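Local coordinates for protein sortase B (Streptococcus pyogenes, PDB 3PSQ) that acts in pilus assembly as a class B sortase, probably through hydrolase or transpeptidase chemistry on sorting signals of surface proteins, at residues 79-84 against 88-93; 145-148 against 153-156; 160-165 against 182-187; 189-192 against 198-201. All coordinates share one frame; numbering follows the deposited sequence. Where two conformers were deposited one is given.

Interaction 1: 79-84 against 88-93. With ACY (acetic acid), chain H.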
loop_
_atom_site.group_PDB
_atom_site.type_symbol
_atom_site.label_atom_id
_atom_site.label_comp_id
_atom_site.label_asym_id
_atom_site.label_seq_id
_atom_site.Cartn_x
_atom_site.Cartn_y
_atom_site.Cartn_z
ATOM N N TYR A 79 -11.068 -0.072 -2.661
ATOM C CA TYR A 79 -12.133 0.232 -3.581
ATOM C C TYR A 79 -12.627 1.685 -3.544
ATOM O O TYR A 79 -13.262 2.134 -4.506
ATOM C CB TYR A 79 -13.331 -0.720 -3.450
ATOM C CG TYR A 79 -14.362 -0.325 -2.394
ATOM C CD1 TYR A 79 -15.544 0.377 -2.737
ATOM C CD2 TYR A 79 -14.142 -0.627 -1.049
ATOM C CE1 TYR A 79 -16.472 0.723 -1.761
ATOM C CE2 TYR A 79 -15.056 -0.294 -0.076
ATOM C CZ TYR A 79 -16.217 0.379 -0.429
ATOM O OH TYR A 79 -17.077 0.700 0.591
ATOM N N ARG A 80 -12.346 2.401 -2.465
ATOM C CA ARG A 80 -12.860 3.765 -2.312
ATOM C C ARG A 80 -11.884 4.806 -2.856
ATOM O O ARG A 80 -12.186 5.964 -2.826
ATOM C CB ARG A 80 -13.141 4.094 -0.845
ATOM C CG ARG A 80 -14.325 3.349 -0.251
ATOM C CD ARG A 80 -14.233 3.295 1.270
ATOM N NE ARG A 80 -13.119 2.491 1.755
ATOM C CZ ARG A 80 -13.019 2.028 3.006
ATOM N NH1 ARG A 80 -13.977 2.285 3.901
ATOM N NH2 ARG A 80 -11.953 1.307 3.383
ATOM N N ASN A 81 -10.720 4.394 -3.352
ATOM C CA ASN A 81 -9.705 5.329 -3.794
ATOM C C ASN A 81 -9.829 5.627 -5.263
ATOM O O ASN A 81 -10.332 4.809 -6.025
ATOM C CB ASN A 81 -8.307 4.758 -3.523
ATOM C CG ASN A 81 -7.805 5.061 -2.143
ATOM O OD1 ASN A 81 -7.369 4.152 -1.412
ATOM N ND2 ASN A 81 -7.824 6.340 -1.770
ATOM N N LYS A 82 -9.346 6.801 -5.672
ATOM C CA LYS A 82 -9.168 7.114 -7.112
ATOM C C LYS A 82 -7.961 6.362 -7.654
ATOM O O LYS A 82 -6.916 6.360 -6.998
ATOM C CB LYS A 82 -8.907 8.612 -7.310
ATOM C CG LYS A 82 -10.137 9.488 -7.185
ATOM C CD LYS A 82 -9.726 10.948 -7.130
ATOM C CE LYS A 82 -10.941 11.850 -6.940
ATOM N NZ LYS A 82 -11.820 11.656 -8.131
ATOM N N VAL A 83 -8.105 5.747 -8.831
ATOM C CA VAL A 83 -7.018 4.971 -9.444
ATOM C C VAL A 83 -5.816 5.836 -9.829
ATOM O O VAL A 83 -4.701 5.335 -10.050
ATOM C CB VAL A 83 -7.495 4.167 -10.674
ATOM C CG1 VAL A 83 -8.476 3.066 -10.242
ATOM C CG2 VAL A 83 -8.118 5.073 -11.748
ATOM N N THR A 84 -6.039 7.142 -9.916
ATOM C CA THR A 84 -5.003 8.089 -10.343
ATOM C C THR A 84 -4.098 8.467 -9.170
ATOM O O THR A 84 -3.145 9.242 -9.340
ATOM C CB THR A 84 -5.638 9.386 -10.815
ATOM O OG1 THR A 84 -6.521 9.865 -9.793
ATOM C CG2 THR A 84 -6.437 9.182 -12.105
ATOM N N LYS A 88 -5.973 12.016 -0.884
ATOM C CA LYS A 88 -4.996 12.296 0.178
ATOM C C LYS A 88 -4.256 11.043 0.635
ATOM O O LYS A 88 -3.112 11.104 1.090
ATOM C CB LYS A 88 -5.684 12.899 1.406
ATOM C CG LYS A 88 -6.064 14.359 1.221
ATOM C CD LYS A 88 -4.812 15.267 1.378
ATOM C CE LYS A 88 -5.077 16.686 0.857
ATOM N NZ LYS A 88 -6.290 17.275 1.515
ATOM N N TYR A 89 -4.938 9.917 0.535
ATOM C CA TYR A 89 -4.485 8.692 1.162
ATOM C C TYR A 89 -4.966 7.498 0.355
ATOM O O TYR A 89 -6.172 7.180 0.318
ATOM C CB TYR A 89 -5.055 8.617 2.567
ATOM C CG TYR A 89 -4.621 7.443 3.384
ATOM C CD1 TYR A 89 -3.398 7.447 4.020
ATOM C CD2 TYR A 89 -5.463 6.341 3.573
ATOM C CE1 TYR A 89 -2.990 6.382 4.803
ATOM C CE2 TYR A 89 -5.067 5.264 4.374
ATOM C CZ TYR A 89 -3.828 5.299 5.001
ATOM O OH TYR A 89 -3.388 4.265 5.809
ATOM N N SER A 90 -4.014 6.870 -0.313
ATOM C CA SER A 90 -4.286 5.691 -1.093
ATOM C C SER A 90 -3.764 4.477 -0.323
ATOM O O SER A 90 -2.588 4.428 0.060
ATOM C CB SER A 90 -3.651 5.814 -2.467
ATOM O OG SER A 90 -4.195 6.939 -3.158
ATOM N N LEU A 91 -4.668 3.524 -0.072
ATOM C CA LEU A 91 -4.361 2.319 0.699
ATOM C C LEU A 91 -4.275 1.104 -0.235
ATOM O O LEU A 91 -5.248 0.730 -0.954
ATOM C CB LEU A 91 -5.402 2.088 1.790
ATOM C CG LEU A 91 -5.180 0.855 2.680
ATOM C CD1 LEU A 91 -3.836 0.846 3.483
ATOM C CD2 LEU A 91 -6.378 0.682 3.577
ATOM N N ILE A 92 -3.079 0.550 -0.273
ATOM C CA ILE A 92 -2.832 -0.697 -0.978
ATOM C C ILE A 92 -2.676 -1.810 0.077
ATOM O O ILE A 92 -1.843 -1.735 0.989
ATOM C CB ILE A 92 -1.586 -0.612 -1.887
ATOM C CG1 ILE A 92 -1.806 0.467 -2.958
ATOM C CG2 ILE A 92 -1.294 -1.996 -2.519
ATOM C CD1 ILE A 92 -0.652 0.677 -3.946
ATOM N N TYR A 93 -3.525 -2.815 -0.037
ATOM C CA TYR A 93 -3.705 -3.794 1.014
ATOM C C TYR A 93 -3.576 -5.212 0.440
ATOM O O TYR A 93 -3.745 -5.434 -0.781
ATOM C CB TYR A 93 -5.117 -3.583 1.655
ATOM C CG TYR A 93 -5.312 -4.330 2.934
ATOM C CD1 TYR A 93 -4.808 -3.839 4.126
ATOM C CD2 TYR A 93 -5.970 -5.569 2.936
ATOM C CE1 TYR A 93 -4.938 -4.547 5.319
ATOM C CE2 TYR A 93 -6.115 -6.283 4.120
ATOM C CZ TYR A 93 -5.606 -5.772 5.311
ATOM O OH TYR A 93 -5.758 -6.483 6.499
HETATM C C ACY H . -6.611 -9.655 6.436
HETATM O O ACY H . -7.179 -8.519 6.318
HETATM O OXT ACY H . -7.131 -10.716 6.018
HETATM C CH3 ACY H . -5.225 -9.734 7.031
HETATM O O HOH W 1 -6.239 7.781 -5.023
#

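Interaction 2: 145-148 against 153-156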
loop_
_atom_site.group_PDB
_atom_site.type_symbol
_atom_site.label_atom_id
_atom_site.label_comp_id
_atom_site.label_asym_id
_atom_site.label_seq_id
_atom_site.Cartn_x
_atom_site.Cartn_y
_atom_site.Cartn_z
ATOM N N ASP A 145 -7.581 -0.437 13.981
ATOM C CA ASP A 145 -7.125 0.941 13.835
ATOM C C ASP A 145 -8.247 1.876 13.365
ATOM O O ASP A 145 -8.838 1.677 12.301
ATOM C CB ASP A 145 -5.957 1.015 12.854
ATOM C CG ASP A 145 -5.229 2.343 12.938
ATOM O OD1 ASP A 145 -5.871 3.382 12.669
ATOM O OD2 ASP A 145 -4.026 2.350 13.283
ATOM N N SER A 146 -8.539 2.879 14.187
ATOM C CA SER A 146 -9.689 3.768 13.948
ATOM C C SER A 146 -9.505 4.778 12.801
ATOM O O SER A 146 -10.429 5.529 12.473
ATOM C CB SER A 146 -10.060 4.502 15.226
ATOM O OG SER A 146 -9.025 5.418 15.567
ATOM N N LEU A 147 -8.349 4.778 12.154
ATOM C CA LEU A 147 -8.105 5.779 11.141
ATOM C C LEU A 147 -7.555 5.240 9.815
ATOM O O LEU A 147 -8.018 5.614 8.747
ATOM C CB LEU A 147 -7.159 6.837 11.708
ATOM C CG LEU A 147 -6.893 8.021 10.780
ATOM C CD1 LEU A 147 -8.216 8.721 10.487
ATOM C CD2 LEU A 147 -5.880 8.969 11.407
ATOM N N LEU A 148 -6.566 4.357 9.901
ATOM C CA LEU A 148 -5.659 4.102 8.789
ATOM C C LEU A 148 -6.166 3.107 7.735
ATOM O O LEU A 148 -5.538 2.959 6.682
ATOM C CB LEU A 148 -4.270 3.691 9.318
ATOM C CG LEU A 148 -3.536 4.823 10.038
ATOM C CD1 LEU A 148 -2.235 4.339 10.626
ATOM C CD2 LEU A 148 -3.302 6.013 9.102
ATOM N N ASP A 153 -12.027 8.453 6.079
ATOM C CA ASP A 153 -11.785 8.993 7.424
ATOM C C ASP A 153 -10.500 9.792 7.440
ATOM O O ASP A 153 -10.453 10.883 7.987
ATOM C CB ASP A 153 -11.796 7.914 8.523
ATOM C CG ASP A 153 -13.203 7.386 8.810
ATOM O OD1 ASP A 153 -14.192 8.076 8.481
ATOM O OD2 ASP A 153 -13.342 6.262 9.354
ATOM N N VAL A 154 -9.456 9.272 6.817
ATOM C CA VAL A 154 -8.223 10.037 6.669
ATOM C C VAL A 154 -8.446 11.383 5.949
ATOM O O VAL A 154 -7.968 12.430 6.396
ATOM C CB VAL A 154 -7.097 9.213 5.978
ATOM C CG1 VAL A 154 -5.875 10.089 5.725
ATOM C CG2 VAL A 154 -6.724 7.988 6.838
ATOM N N ASP A 155 -9.175 11.359 4.843
ATOM C CA ASP A 155 -9.404 12.565 4.059
ATOM C C ASP A 155 -10.050 13.702 4.887
ATOM O O ASP A 155 -9.729 14.844 4.673
ATOM C CB ASP A 155 -10.298 12.268 2.849
ATOM C CG ASP A 155 -10.569 13.505 2.016
ATOM O OD1 ASP A 155 -9.612 14.139 1.585
ATOM O OD2 ASP A 155 -11.737 13.842 1.751
ATOM N N ILE A 156 -10.957 13.365 5.809
ATOM C CA ILE A 156 -11.667 14.354 6.605
ATOM C C ILE A 156 -11.016 14.622 7.967
ATOM O O ILE A 156 -11.597 15.321 8.820
ATOM C CB ILE A 156 -13.162 13.978 6.825
ATOM C CG1 ILE A 156 -13.312 12.693 7.647
ATOM C CG2 ILE A 156 -13.900 13.887 5.495
ATOM C CD1 ILE A 156 -14.705 12.136 7.615
HETATM O O HOH W 2 -11.560 4.509 10.294
#

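Interaction 3: 160-165 against 182-187. With ZN (zinc ion), chain O.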
loop_
_atom_site.group_PDB
_atom_site.type_symbol
_atom_site.label_atom_id
_atom_site.label_comp_id
_atom_site.label_asym_id
_atom_site.label_seq_id
_atom_site.Cartn_x
_atom_site.Cartn_y
_atom_site.Cartn_z
ATOM N N ASN A 160 -2.503 17.205 11.172
ATOM C CA ASN A 160 -1.853 16.977 12.443
ATOM C C ASN A 160 -2.380 15.766 13.208
ATOM O O ASN A 160 -1.604 15.129 13.907
ATOM C CB ASN A 160 -1.846 18.247 13.297
ATOM C CG ASN A 160 -0.796 19.256 12.828
ATOM O OD1 ASN A 160 0.073 18.936 12.001
ATOM N ND2 ASN A 160 -0.866 20.475 13.362
ATOM N N GLU A 161 -3.686 15.472 13.108
ATOM C CA GLU A 161 -4.224 14.270 13.777
ATOM C C GLU A 161 -3.712 13.010 13.035
ATOM O O GLU A 161 -3.376 12.003 13.651
ATOM C CB GLU A 161 -5.772 14.293 13.949
ATOM C CG GLU A 161 -6.474 12.889 14.203
ATOM C CD GLU A 161 -6.861 12.538 15.683
ATOM O OE1 GLU A 161 -6.126 12.909 16.652
ATOM O OE2 GLU A 161 -7.909 11.848 15.870
ATOM N N PHE A 162 -3.646 13.091 11.713
ATOM C CA PHE A 162 -3.140 12.020 10.869
ATOM C C PHE A 162 -1.684 11.706 11.211
ATOM O O PHE A 162 -1.328 10.554 11.487
ATOM C CB PHE A 162 -3.302 12.432 9.405
ATOM C CG PHE A 162 -2.685 11.489 8.411
ATOM C CD1 PHE A 162 -3.276 10.251 8.130
ATOM C CD2 PHE A 162 -1.541 11.861 7.706
ATOM C CE1 PHE A 162 -2.716 9.368 7.181
ATOM C CE2 PHE A 162 -0.973 11.012 6.762
ATOM C CZ PHE A 162 -1.563 9.750 6.497
ATOM N N LEU A 163 -0.839 12.720 11.237
ATOM C CA LEU A 163 0.574 12.489 11.502
ATOM C C LEU A 163 0.859 12.068 12.944
ATOM O O LEU A 163 1.749 11.257 13.186
ATOM C CB LEU A 163 1.411 13.694 11.091
ATOM C CG LEU A 163 1.518 13.957 9.581
ATOM C CD1 LEU A 163 2.287 15.220 9.371
ATOM C CD2 LEU A 163 2.214 12.790 8.879
ATOM N N ASN A 164 0.088 12.563 13.905
ATOM C CA ASN A 164 0.287 12.168 15.301
ATOM C C ASN A 164 -0.246 10.771 15.587
ATOM O O ASN A 164 0.305 10.038 16.428
ATOM C CB ASN A 164 -0.347 13.174 16.287
ATOM C CG ASN A 164 -0.016 12.851 17.763
ATOM O OD1 ASN A 164 0.609 11.818 18.055
ATOM N ND2 ASN A 164 -0.432 13.725 18.684
ATOM N N HIS A 165 -1.349 10.425 14.925
ATOM C CA HIS A 165 -1.897 9.088 15.005
ATOM C C HIS A 165 -0.846 8.087 14.544
ATOM O O HIS A 165 -0.614 7.062 15.195
ATOM C CB HIS A 165 -3.122 8.949 14.101
ATOM C CG HIS A 165 -3.736 7.585 14.136
ATOM N ND1 HIS A 165 -4.668 7.220 15.075
ATOM C CD2 HIS A 165 -3.538 6.496 13.362
ATOM C CE1 HIS A 165 -5.039 5.969 14.864
ATOM N NE2 HIS A 165 -4.367 5.507 13.831
ATOM N N SER A 182 -0.052 17.762 0.144
ATOM C CA SER A 182 0.656 16.457 0.139
ATOM C C SER A 182 -0.265 15.243 0.076
ATOM O O SER A 182 -1.281 15.186 0.762
ATOM C CB SER A 182 1.557 16.314 1.381
ATOM O OG SER A 182 2.662 17.203 1.328
ATOM N N ARG A 183 0.098 14.265 -0.744
ATOM C CA ARG A 183 -0.659 13.009 -0.826
ATOM C C ARG A 183 0.134 11.813 -0.282
ATOM O O ARG A 183 1.362 11.742 -0.383
ATOM C CB ARG A 183 -1.085 12.713 -2.263
ATOM C CG ARG A 183 -2.014 13.730 -2.907
ATOM C CD ARG A 183 -2.214 13.339 -4.380
ATOM N NE ARG A 183 -1.148 13.892 -5.204
ATOM C CZ ARG A 183 -0.672 13.376 -6.338
ATOM N NH1 ARG A 183 -1.146 12.246 -6.850
ATOM N NH2 ARG A 183 0.313 14.015 -6.972
ATOM N N PHE A 184 -0.590 10.834 0.236
ATOM C CA PHE A 184 0.042 9.716 0.935
ATOM C C PHE A 184 -0.326 8.381 0.304
ATOM O O PHE A 184 -1.335 8.269 -0.368
ATOM C CB PHE A 184 -0.347 9.775 2.400
ATOM C CG PHE A 184 0.054 11.065 3.062
ATOM C CD1 PHE A 184 1.313 11.203 3.637
ATOM C CD2 PHE A 184 -0.816 12.163 3.085
ATOM C CE1 PHE A 184 1.694 12.405 4.229
ATOM C CE2 PHE A 184 -0.437 13.361 3.697
ATOM C CZ PHE A 184 0.826 13.472 4.270
ATOM N N VAL A 185 0.545 7.396 0.465
ATOM C CA VAL A 185 0.290 6.041 -0.028
ATOM C C VAL A 185 0.791 5.071 1.022
ATOM O O VAL A 185 1.930 5.185 1.522
ATOM C CB VAL A 185 0.942 5.705 -1.397
ATOM C CG1 VAL A 185 0.525 4.307 -1.812
ATOM C CG2 VAL A 185 0.493 6.634 -2.453
ATOM N N ALA A 186 -0.096 4.148 1.378
ATOM C CA ALA A 186 0.161 3.182 2.415
ATOM C C ALA A 186 0.088 1.782 1.794
ATOM O O ALA A 186 -0.736 1.519 0.909
ATOM C CB ALA A 186 -0.869 3.337 3.521
ATOM N N LEU A 187 1.004 0.926 2.210
ATOM C CA LEU A 187 1.001 -0.482 1.852
ATOM C C LEU A 187 0.867 -1.252 3.168
ATOM O O LEU A 187 1.589 -0.990 4.128
ATOM C CB LEU A 187 2.308 -0.902 1.175
ATOM C CG LEU A 187 3.030 0.039 0.226
ATOM C CD1 LEU A 187 4.480 -0.502 -0.004
ATOM C CD2 LEU A 187 2.240 0.157 -1.073
HETATM ZN ZN ZN O . -5.422 8.186 16.582
#

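Interaction 4: 189-192 against 198-201. With ZN (zinc ion), chain L; EDO (1,2-ethanediol), chain E.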
loop_
_atom_site.group_PDB
_atom_site.type_symbol
_atom_site.label_atom_id
_atom_site.label_comp_id
_atom_site.label_asym_id
_atom_site.label_seq_id
_atom_site.Cartn_x
_atom_site.Cartn_y
_atom_site.Cartn_z
ATOM N N THR A 189 -0.573 -5.137 5.317
ATOM C CA THR A 189 -1.145 -6.438 5.445
ATOM C C THR A 189 -1.149 -6.840 6.923
ATOM O O THR A 189 -0.942 -5.999 7.797
ATOM C CB THR A 189 -0.448 -7.487 4.508
ATOM O OG1 THR A 189 -1.193 -8.705 4.547
ATOM C CG2 THR A 189 1.001 -7.713 4.894
ATOM N N CYS A 190 -1.419 -8.117 7.196
ATOM C CA CYS A 190 -1.369 -8.620 8.560
ATOM C C CYS A 190 0.062 -8.799 9.084
ATOM O O CYS A 190 1.032 -8.823 8.338
ATOM C CB CYS A 190 -2.100 -9.951 8.653
ATOM S SG CYS A 190 -1.397 -11.235 7.595
ATOM N N GLU A 191 0.172 -8.920 10.393
ATOM C CA GLU A 191 1.408 -9.350 11.001
ATOM C C GLU A 191 1.020 -10.458 11.986
ATOM O O GLU A 191 0.671 -10.171 13.129
ATOM C CB GLU A 191 2.082 -8.161 11.686
ATOM C CG GLU A 191 3.523 -8.376 12.086
ATOM C CD GLU A 191 4.328 -7.092 11.958
ATOM O OE1 GLU A 191 3.759 -6.003 12.258
ATOM O OE2 GLU A 191 5.526 -7.172 11.556
ATOM N N ASP A 192 1.057 -11.713 11.529
ATOM C CA ASP A 192 0.522 -12.859 12.308
ATOM C C ASP A 192 1.238 -13.187 13.627
ATOM O O ASP A 192 0.847 -14.143 14.305
ATOM C CB ASP A 192 0.468 -14.148 11.475
ATOM C CG ASP A 192 -0.318 -13.987 10.198
ATOM O OD1 ASP A 192 -1.467 -13.457 10.223
ATOM O OD2 ASP A 192 0.232 -14.392 9.151
ATOM N N ARG A 198 -1.468 -5.624 12.454
ATOM C CA ARG A 198 -1.313 -5.128 11.068
ATOM C C ARG A 198 -0.018 -4.339 10.929
ATOM O O ARG A 198 0.381 -3.617 11.836
ATOM C CB ARG A 198 -2.509 -4.286 10.582
ATOM C CG ARG A 198 -3.871 -4.966 10.588
ATOM C CD ARG A 198 -4.032 -5.961 9.462
ATOM N NE ARG A 198 -5.342 -6.620 9.479
ATOM C CZ ARG A 198 -5.605 -7.793 10.058
ATOM N NH1 ARG A 198 -4.634 -8.457 10.688
ATOM N NH2 ARG A 198 -6.832 -8.339 9.993
ATOM N N ILE A 199 0.640 -4.489 9.795
ATOM C CA ILE A 199 1.749 -3.619 9.507
ATOM C C ILE A 199 1.366 -2.605 8.416
ATOM O O ILE A 199 0.694 -2.955 7.444
ATOM C CB ILE A 199 3.038 -4.412 9.109
ATOM C CG1 ILE A 199 4.196 -3.438 8.906
ATOM C CG2 ILE A 199 2.776 -5.278 7.879
ATOM C CD1 ILE A 199 5.564 -4.088 8.786
ATOM N N ILE A 200 1.807 -1.356 8.573
ATOM C CA ILE A 200 1.634 -0.368 7.513
ATOM C C ILE A 200 2.979 0.311 7.241
ATOM O O ILE A 200 3.638 0.763 8.181
ATOM C CB ILE A 200 0.606 0.734 7.910
ATOM C CG1 ILE A 200 -0.744 0.108 8.287
ATOM C CG2 ILE A 200 0.457 1.753 6.795
ATOM C CD1 ILE A 200 -1.816 1.086 8.748
ATOM N N VAL A 201 3.374 0.351 5.969
ATOM C CA VAL A 201 4.451 1.189 5.480
ATOM C C VAL A 201 3.823 2.340 4.692
ATOM O O VAL A 201 3.103 2.136 3.688
ATOM C CB VAL A 201 5.415 0.429 4.566
ATOM C CG1 VAL A 201 6.433 1.394 3.923
ATOM C CG2 VAL A 201 6.159 -0.672 5.346
HETATM ZN ZN ZN L . -2.322 -13.089 8.506
HETATM C C1 EDO E . 3.128 -10.571 5.745
HETATM O O1 EDO E . 3.218 -11.784 6.490
HETATM C C2 EDO E . 3.938 -9.466 6.435
HETATM O O2 EDO E . 3.812 -9.474 7.878
HETATM O O HOH W 3 -4.305 -12.748 9.561
#

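Interaction 1: 79-84 against 88-93
The carboxamide of Asn81 lies across the backbone of Ser90, its CG 3.7 Å from Ser90 CA, and reaches the peptide groups before and after that residue. It illustrates how a single asparagine can do the work of a neighbouring strand. On one branch, Asn81 OD1 accepts from Leu91 N at 3.1 Å in a nearly straight bond (169°), although the donor sits above the carbonyl plane. On the other, Asn81 ND2 donates to Tyr89 O at 2.8 Å, more bent and tilted somewhat from the amide plane. Both polar ends of the group are thus gripped, which fixes its flip and holds it against the strand. With chi1 at -87°, CG stands beside the backbone N of Asn81, which turns the amide toward strand 89-93. Asp87 OD2 takes a further bond from Asn81 ND2, tying the loop to itself. A little farther along, one water donates to Ser90 OG at 2.9 Å and also to Lys82 O, so the loop backbone is linked to the strand by solvent as well. The hydroxyl of Tyr89 bonds instead to Leu148 O. In the sheet, strand 76-77 pairs antiparallel with strand 89-93, and Leu91 still shares a backbone bond with Asp78. Asn81 takes over just where that pairing ends, a side-chain mimic of strand pairing just beyond the short strand 76-77 in the sortase beta-sheet.

Interaction 2: 145-148 against 153-156
Apolar packing between Leu147 and Val154 joins the loop 145-148 to the short helix 151-155. The two side chains cross at about a right angle, and Val154 CG2 meets Leu147 CG at 3.9 Å. The same methyl presses on the loop backbone, only 3.3 Å from Leu147 O. Leu147 CG is anti to its own backbone N (chi1 -176°), which carries CD1 out to the helix, where it lies 4.0 Å from the carbonyl carbon of Asp153. Phe162 of the following helix backs Val154 and also touches Leu148, extending the apolar cluster. Polar contact is indirect: a water donates to Ser146 O at 2.7 Å and to Asp153 OD2 at the same distance, bridging two acceptors that cannot bond to each other, on the more exposed side of the contact. Hydrogen bonds inside the loop give it its shape. Asp145 OD1 accepts from Leu147 N at 2.9 Å, nearly along the C-O bond, and from Leu148 N at 3.0 Å from above the carboxylate plane. His165 NE2 bonds to this oxygen too, while Asp145 OD2 is held by Thr141 OG1. Donors gathered round Asp145 in this way would probably favour its ionised form. Its bonds to the second and third backbone nitrogens onward make an Asx turn within an Asx motif, which curls the loop that follows strand 130-142.

Interaction 3: 160-165 against 182-187
Phe184 meets Phe162, and this aromatic pair carries the contact between 160-165 and 182-187. The second segment enters through Ser182, whose hydroxyl is held by Thr178 and Thr179, and through Arg183, whose NH1 bonds to Phe85 O. At Phe184 the strand turns a ring toward the helix. With chi1 at -58°, its CG stands beside the backbone N and the ring offers one face to Phe162. Phe162 CE2 sits above the centre of that face, 3.8 Å from Phe184 CG and nearly as close to the other five ring carbons. The centroids are 4.9 Å apart and the planes meet at 57°, an edge-to-face pair well short of perpendicular, in which the side chains run past each other in opposite directions. Beyond it, Ala186 packs on Tyr89 and Ile200 of the neighbouring strands. Farther along the helix, His165 binds a zinc ion through ND1 at 1.9 Å, apart from the aromatic contact. Helix and strand are therefore joined here by dispersion and by the weak electrostatics of a ring edge over a pi face, a buried attachment that needs no polar partner.

Interaction 4: 189-192 against 198-201
A chi1 of 60° places Cys190 SG between its backbone N and carbonyl carbon, while Arg198, bent at chi2 (-75°), folds its guanidinium back alongside the same cysteine. These residues stand on neighbouring strands of the antiparallel beta hairpin 184-190 and 197-205, which carries two of the residues of the predicted active site of this sortase fold. Cys190 and Arg198 form a non-hydrogen-bonded pair whose side chains diverge at the root, yet Arg198 NH1 comes obliquely to 3.6 Å from Cys190 CB. Cys190 is predicted to form the acyl-thioester intermediate and Arg198 to stabilise the transition state, consistent with this closeness. One step along, Thr189 and Ile199 are the hydrogen-bonded pair: Ile199 N donates to Thr189 O at 3.0 Å, and Thr189 N returns a longer bond to Ile199 O. Arg198 CA also sends a CA-H...O contact to Thr189 O. The Glu191 side chain crosses that of Ile199 obliquely, with OE1 3.6 Å from Ile199 CB; a salt bridge to Arg110 holds its charged end. The hydroxyl of Thr189 bonds to Ala94 O. Zinc is bound to the sulfur in this crystal, and while it stays the metal would probably hinder nucleophilic attack. His96 and a water complete the site, in which Cys190 SG lies 2.3 Å and Asp192 OD1 1.9 Å from the ion.

Overall arrangement
The four contacts follow one another along the chain, all within the sortase domain. Strands 89-93, 184-190 and 197-205 lie side by side in one sheet and connect interactions 1, 3 and 4; interactions 3 and 4 both use strand 184-190, at centres about 16 Å apart. Interactions 2 and 3 are the closest, about 9 Å between centres, and their helices 151-155 and 159-167 follow each other in the chain. Interaction 1 lies about 13 Å from each of them and about 17 Å from interaction 4, on the other side of the chain's centre. The loop and helices of interactions 2 and 3 pack against side chains of these strands, and the same sheet continues to the hairpin of interaction 4, which holds predicted catalytic residues.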